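Local coordinates for fiber protein (Snake adenovirus 1, PDB 4UMI), which probably forms the trimeric spikes at the capsid vertices and attaches the virion to a host-cell receptor, at residues L105-N113 with K149-F159. Residues are numbered along the deposited sequence; the frame is centred on the assembly and turned at random. Where two conformers were deposited one is given.
Sequences LDIAEELQN and KAPASAELSSF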
ATOM      1  N   LEU A 105       8.679   8.752 -12.729  1.00 18.92           N
ATOM      2  CA  LEU A 105       8.948   7.420 -13.278  1.00 18.45           C
ATOM      3  C   LEU A 105       7.771   6.515 -12.972  1.00 17.57           C
ATOM      4  O   LEU A 105       7.284   6.511 -11.865  1.00 16.74           O
ATOM      5  CB  LEU A 105      10.174   6.788 -12.607  1.00 19.29           C
ATOM      6  CG  LEU A 105      10.601   5.404 -13.089  1.00 20.98           C
ATOM      7  CD1 LEU A 105      11.204   5.465 -14.481  1.00 22.65           C
ATOM      8  CD2 LEU A 105      11.576   4.768 -12.114  1.00 22.72           C
ATOM      9  N   ASP A 106       7.359   5.712 -13.950  1.00 17.65           N
ATOM     10  CA  ASP A 106       6.390   4.660 -13.697  1.00 16.52           C
ATOM     11  C   ASP A 106       6.564   3.583 -14.736  1.00 17.17           C
ATOM     12  O   ASP A 106       6.199   3.800 -15.883  1.00 19.76           O
ATOM     13  CB  ASP A 106       4.956   5.216 -13.644  1.00 18.87           C
ATOM     14  CG  ASP A 106       4.002   4.351 -12.839  1.00 20.98           C
ATOM     15  OD1 ASP A 106       4.457   3.358 -12.280  1.00 23.44           O
ATOM     16  OD2 ASP A 106       2.809   4.716 -12.709  1.00 26.94           O
ATOM     17  N   ILE A 107       7.203   2.467 -14.348  1.00 16.06           N
ATOM     18  CA  ILE A 107       7.538   1.385 -15.273  1.00 16.12           C
ATOM     19  C   ILE A 107       7.116   0.050 -14.660  1.00 16.44           C
ATOM     20  O   ILE A 107       6.993  -0.076 -13.457  1.00 15.31           O
ATOM     21  CB  ILE A 107       9.068   1.339 -15.596  1.00 18.53           C
ATOM     22  CG1 ILE A 107       9.941   1.094 -14.356  1.00 19.01           C
ATOM     23  CG2 ILE A 107       9.516   2.592 -16.325  1.00 19.67           C
ATOM     24  CD1 ILE A 107      11.429   0.864 -14.586  1.00 21.40           C
ATOM     25  N   ALA A 108       6.915  -0.962 -15.471  1.00 17.05           N
ATOM     26  CA  ALA A 108       6.602  -2.292 -15.022  1.00 16.25           C
ATOM     27  C   ALA A 108       7.307  -3.306 -15.872  1.00 16.65           C
ATOM     28  O   ALA A 108       7.614  -3.052 -17.045  1.00 18.29           O
ATOM     29  CB  ALA A 108       5.127  -2.562 -15.038  1.00 18.24           C
ATOM     30  N   GLU A 109       7.546  -4.490 -15.307  1.00 16.70           N
ATOM     31  CA  GLU A 109       8.334  -5.515 -15.988  1.00 17.54           C
ATOM     32  C   GLU A 109       7.921  -6.875 -15.440  1.00 16.12           C
ATOM     33  O   GLU A 109       7.661  -7.006 -14.236  1.00 16.79           O
ATOM     34  CB  GLU A 109       9.797  -5.221 -15.661  1.00 21.83           C
ATOM     35  CG  GLU A 109      10.830  -6.023 -16.378  1.00 23.25           C
ATOM     36  CD  GLU A 109      12.184  -5.412 -16.125  1.00 21.79           C
ATOM     37  OE1 GLU A 109      12.312  -4.144 -16.131  1.00 25.76           O
ATOM     38  OE2 GLU A 109      13.119  -6.199 -15.937  1.00 25.46           O
ATOM     39  N   GLU A 110       7.931  -7.897 -16.283  1.00 16.47           N
ATOM     40  CA  GLU A 110       7.629  -9.262 -15.892  1.00 16.56           C
ATOM     41  C   GLU A 110       8.932 -10.035 -15.851  1.00 17.07           C
ATOM     42  O   GLU A 110       9.712  -9.957 -16.799  1.00 20.76           O
ATOM     43  CB  GLU A 110       6.674  -9.885 -16.906  1.00 21.64           C
ATOM     44  CG  GLU A 110       6.174 -11.257 -16.515  1.00 25.10           C
ATOM     45  CD  GLU A 110       5.018 -11.214 -15.558  1.00 32.79           C
ATOM     46  OE1 GLU A 110       4.346 -10.165 -15.471  1.00 33.44           O
ATOM     47  OE2 GLU A 110       4.789 -12.239 -14.884  1.00 39.92           O
ATOM     48  N   LEU A 111       9.173 -10.733 -14.745  1.00 16.57           N
ATOM     49  CA  LEU A 111      10.356 -11.575 -14.552  1.00 18.17           C
ATOM     50  C   LEU A 111       9.929 -13.014 -14.353  1.00 17.39           C
ATOM     51  O   LEU A 111       8.888 -13.296 -13.794  1.00 18.05           O
ATOM     52  CB  LEU A 111      11.178 -11.149 -13.330  1.00 20.69           C
ATOM     53  CG  LEU A 111      12.003  -9.883 -13.484  1.00 21.66           C
ATOM     54  CD1 LEU A 111      11.193  -8.641 -13.756  1.00 28.88           C
ATOM     55  CD2 LEU A 111      12.910  -9.631 -12.312  1.00 23.23           C
ATOM     56  N   GLN A 112      10.753 -13.932 -14.837  1.00 20.45           N
ATOM     57  CA  GLN A 112      10.438 -15.333 -14.701  1.00 21.08           C
ATOM     58  C   GLN A 112      11.720 -16.084 -14.367  1.00 21.25           C
ATOM     59  O   GLN A 112      12.797 -15.793 -14.912  1.00 23.86           O
ATOM     60  CB  GLN A 112       9.819 -15.831 -16.009  1.00 26.03           C
ATOM     61  CG  GLN A 112       9.313 -17.259 -15.999  1.00 30.99           C
ATOM     62  CD  GLN A 112       8.635 -17.644 -17.306  1.00 39.40           C
ATOM     63  OE1 GLN A 112       8.097 -16.796 -18.020  1.00 56.38           O
ATOM     64  NE2 GLN A 112       8.653 -18.924 -17.617  1.00 55.79           N
ATOM     65  N   ASN A 113      11.624 -17.021 -13.430  1.00 22.47           N
ATOM     66  CA  ASN A 113      12.801 -17.817 -13.047  1.00 27.07           C
ATOM     67  C   ASN A 113      12.861 -19.081 -13.893  1.00 27.28           C
ATOM     68  O   ASN A 113      12.013 -19.319 -14.759  1.00 27.42           O
ATOM     69  CB  ASN A 113      12.877 -18.117 -11.535  1.00 24.28           C
ATOM     70  CG  ASN A 113      11.836 -19.110 -11.068  1.00 21.82           C
ATOM     71  OD1 ASN A 113      11.031 -19.612 -11.841  1.00 22.66           O
ATOM     72  ND2 ASN A 113      11.858 -19.387  -9.782  1.00 23.06           N
ATOM     73  N   LYS A 149      14.824 -15.705  -8.263  1.00 18.53           N
ATOM     74  CA  LYS A 149      15.936 -15.075  -8.923  1.00 19.09           C
ATOM     75  C   LYS A 149      15.673 -15.010 -10.410  1.00 19.88           C
ATOM     76  O   LYS A 149      15.310 -16.006 -11.033  1.00 21.77           O
ATOM     77  CB  LYS A 149      17.187 -15.896  -8.679  1.00 21.87           C
ATOM     78  CG  LYS A 149      17.719 -15.768  -7.286  1.00 27.81           C
ATOM     79  CD  LYS A 149      18.996 -16.576  -7.068  1.00 37.81           C
ATOM     80  CE  LYS A 149      20.239 -15.703  -6.901  1.00 45.59           C
ATOM     81  NZ  LYS A 149      20.358 -15.065  -5.550  1.00 45.73           N
ATOM     82  N   ALA A 150      15.871 -13.833 -10.979  1.00 19.45           N
ATOM     83  CA  ALA A 150      15.656 -13.664 -12.412  1.00 20.39           C
ATOM     84  C   ALA A 150      16.333 -12.393 -12.917  1.00 20.92           C
ATOM     85  O   ALA A 150      16.548 -11.449 -12.166  1.00 21.30           O
ATOM     86  CB  ALA A 150      14.188 -13.605 -12.707  1.00 23.09           C
ATOM     87  N   PRO A 151      16.740 -12.406 -14.193  1.00 22.91           N
ATOM     88  CA  PRO A 151      17.330 -11.231 -14.791  1.00 22.62           C
ATOM     89  C   PRO A 151      16.366 -10.073 -14.854  1.00 22.84           C
ATOM     90  O   PRO A 151      15.191 -10.269 -15.173  1.00 23.42           O
ATOM     91  CB  PRO A 151      17.665 -11.688 -16.217  1.00 27.27           C
ATOM     92  CG  PRO A 151      17.545 -13.160 -16.230  1.00 33.92           C
ATOM     93  CD  PRO A 151      16.604 -13.524 -15.142  1.00 24.39           C
ATOM     94  N   ALA A 152      16.862  -8.889 -14.514  1.00 22.59           N
ATOM     95  CA  ALA A 152      16.076  -7.655 -14.561  1.00 21.45           C
ATOM     96  C   ALA A 152      16.690  -6.716 -15.586  1.00 22.27           C
ATOM     97  O   ALA A 152      17.896  -6.751 -15.826  1.00 23.78           O
ATOM     98  CB  ALA A 152      16.099  -7.009 -13.206  1.00 22.88           C
ATOM     99  N   SER A 153      15.866  -5.863 -16.176  1.00 20.80           N
ATOM    100  CA  SER A 153      16.371  -4.839 -17.098  1.00 21.23           C
ATOM    101  C   SER A 153      17.381  -3.900 -16.436  1.00 22.21           C
ATOM    102  O   SER A 153      17.431  -3.771 -15.210  1.00 21.03           O
ATOM    103  CB  SER A 153      15.224  -4.007 -17.650  1.00 20.78           C
ATOM    104  OG  SER A 153      14.648  -3.166 -16.672  1.00 21.70           O
ATOM    105  N   ALA A 154      18.184  -3.216 -17.249  1.00 21.49           N
ATOM    106  CA  ALA A 154      19.074  -2.210 -16.722  1.00 21.30           C
ATOM    107  C   ALA A 154      18.309  -1.127 -15.992  1.00 20.85           C
ATOM    108  O   ALA A 154      18.762  -0.614 -14.981  1.00 21.61           O
ATOM    109  CB  ALA A 154      19.870  -1.592 -17.848  1.00 24.29           C
ATOM    110  N   GLU A 155      17.150  -0.744 -16.528  1.00 20.44           N
ATOM    111  CA  GLU A 155      16.378   0.335 -15.917  1.00 19.75           C
ATOM    112  C   GLU A 155      15.848  -0.071 -14.552  1.00 18.60           C
ATOM    113  O   GLU A 155      15.981   0.689 -13.589  1.00 19.73           O
ATOM    114  CB  GLU A 155      15.242   0.759 -16.823  1.00 21.25           C
ATOM    115  CG  GLU A 155      14.537   2.007 -16.326  1.00 23.99           C
ATOM    116  CD  GLU A 155      13.531   2.605 -17.310  1.00 26.63           C
ATOM    117  OE1 GLU A 155      13.215   1.996 -18.346  1.00 29.75           O
ATOM    118  OE2 GLU A 155      13.031   3.693 -16.991  1.00 27.85           O
ATOM    119  N   LEU A 156      15.265  -1.267 -14.463  1.00 18.46           N
ATOM    120  CA  LEU A 156      14.776  -1.734 -13.156  1.00 18.42           C
ATOM    121  C   LEU A 156      15.926  -1.924 -12.169  1.00 19.07           C
ATOM    122  O   LEU A 156      15.812  -1.567 -10.986  1.00 18.78           O
ATOM    123  CB  LEU A 156      13.979  -3.011 -13.307  1.00 18.20           C
ATOM    124  CG  LEU A 156      13.340  -3.546 -12.029  1.00 18.69           C
ATOM    125  CD1 LEU A 156      12.441  -2.538 -11.326  1.00 19.10           C
ATOM    126  CD2 LEU A 156      12.559  -4.804 -12.337  1.00 19.61           C
ATOM    127  N   SER A 157      17.053  -2.429 -12.678  1.00 19.04           N
ATOM    128  CA  SER A 157      18.207  -2.648 -11.854  1.00 19.37           C
ATOM    129  C   SER A 157      18.698  -1.324 -11.283  1.00 18.93           C
ATOM    130  O   SER A 157      19.028  -1.250 -10.109  1.00 20.03           O
ATOM    131  CB  SER A 157      19.323  -3.360 -12.632  1.00 21.31           C
ATOM    132  OG  SER A 157      18.942  -4.683 -12.991  1.00 23.16           O
ATOM    133  N   SER A 158      18.746  -0.266 -12.112  1.00 20.91           N
ATOM    134  CA  SER A 158      19.129   1.067 -11.667  0.50 23.12           C
ATOM    135  C   SER A 158      18.216   1.556 -10.543  1.00 20.24           C
ATOM    136  O   SER A 158      18.670   2.060  -9.526  1.00 21.37           O
ATOM    137  CB  SER A 158      19.087   2.047 -12.855  0.50 22.34           C
ATOM    138  OG  SER A 158      19.453   3.369 -12.478  0.50 27.61           O
ATOM    139  N   PHE A 159      16.909   1.412 -10.739  1.00 19.46           N
ATOM    140  CA  PHE A 159      15.942   1.867  -9.732  1.00 17.93           C
ATOM    141  C   PHE A 159      16.182   1.116  -8.405  1.00 17.83           C
ATOM    142  O   PHE A 159      16.199   1.713  -7.343  1.00 19.07           O
ATOM    143  CB  PHE A 159      14.553   1.556 -10.255  1.00 16.97           C
ATOM    144  CG  PHE A 159      13.442   1.908  -9.302  1.00 16.82           C
ATOM    145  CD1 PHE A 159      12.884   3.151  -9.292  1.00 18.06           C
ATOM    146  CD2 PHE A 159      12.957   0.957  -8.406  1.00 17.05           C
ATOM    147  CE1 PHE A 159      11.841   3.478  -8.456  1.00 18.86           C
ATOM    148  CE2 PHE A 159      11.926   1.282  -7.582  1.00 16.92           C
ATOM    149  CZ  PHE A 159      11.372   2.526  -7.605  1.00 17.97           C
TER
HETATM  150  O   HOH W   1      13.086  -8.724 -17.112  1.00 41.15           O
HETATM  151  O   HOH W   2      13.242 -12.348 -15.988  1.00 28.06           O
HETATM  152  O   HOH W   3      14.268 -18.625  -8.360  1.00 23.83           O
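Glu109 reaches across from its strand to the start of helix 154-161 and grips Ser153 with both carboxylate oxygens, a worked example of an acidic side chain bonded to a helix N-cap residue. Glu109 OE2 takes Ser153 N on its syn lone pair, 2.8 Å away and nearly straight at 169°. Glu109 OE1 accepts from Ser153 OG at 2.6 Å, also from the syn side but 21° out of the carboxylate plane. With CG anti to the backbone N (chi1 -172°) and the chain extended beyond it, Glu109 bridges strand and helix. Ser153 OG in turn accepts the capping bond from Leu156 N at 3.0 Å, and the helix end probably stabilises the negative charge. In this fibre head the contact joins two antiparallel sheets through strands 101-112 and 148-151, each an outer strand within this chain, and the helix following the latter. Packing is close where Leu105 CD2 lies 3.5 Å from Phe159 CD1, Ile107 CD1 meets Glu155 CG at 3.7 Å and Leu111 CB touches Ala150 CB at 3.9 Å; Pro97 and Leu96 of the second subunit pack on Ile107 and Glu155. Toward Asn113 the chains come closer, yet no direct hydrogen bond joins them. Waters bridge Gln112 N to Pro151 O and Asn113 ND2 to Lys149 N, while Asn113 OD1 accepts from Val117 N; another water donates to Glu109 OE2, its third partner.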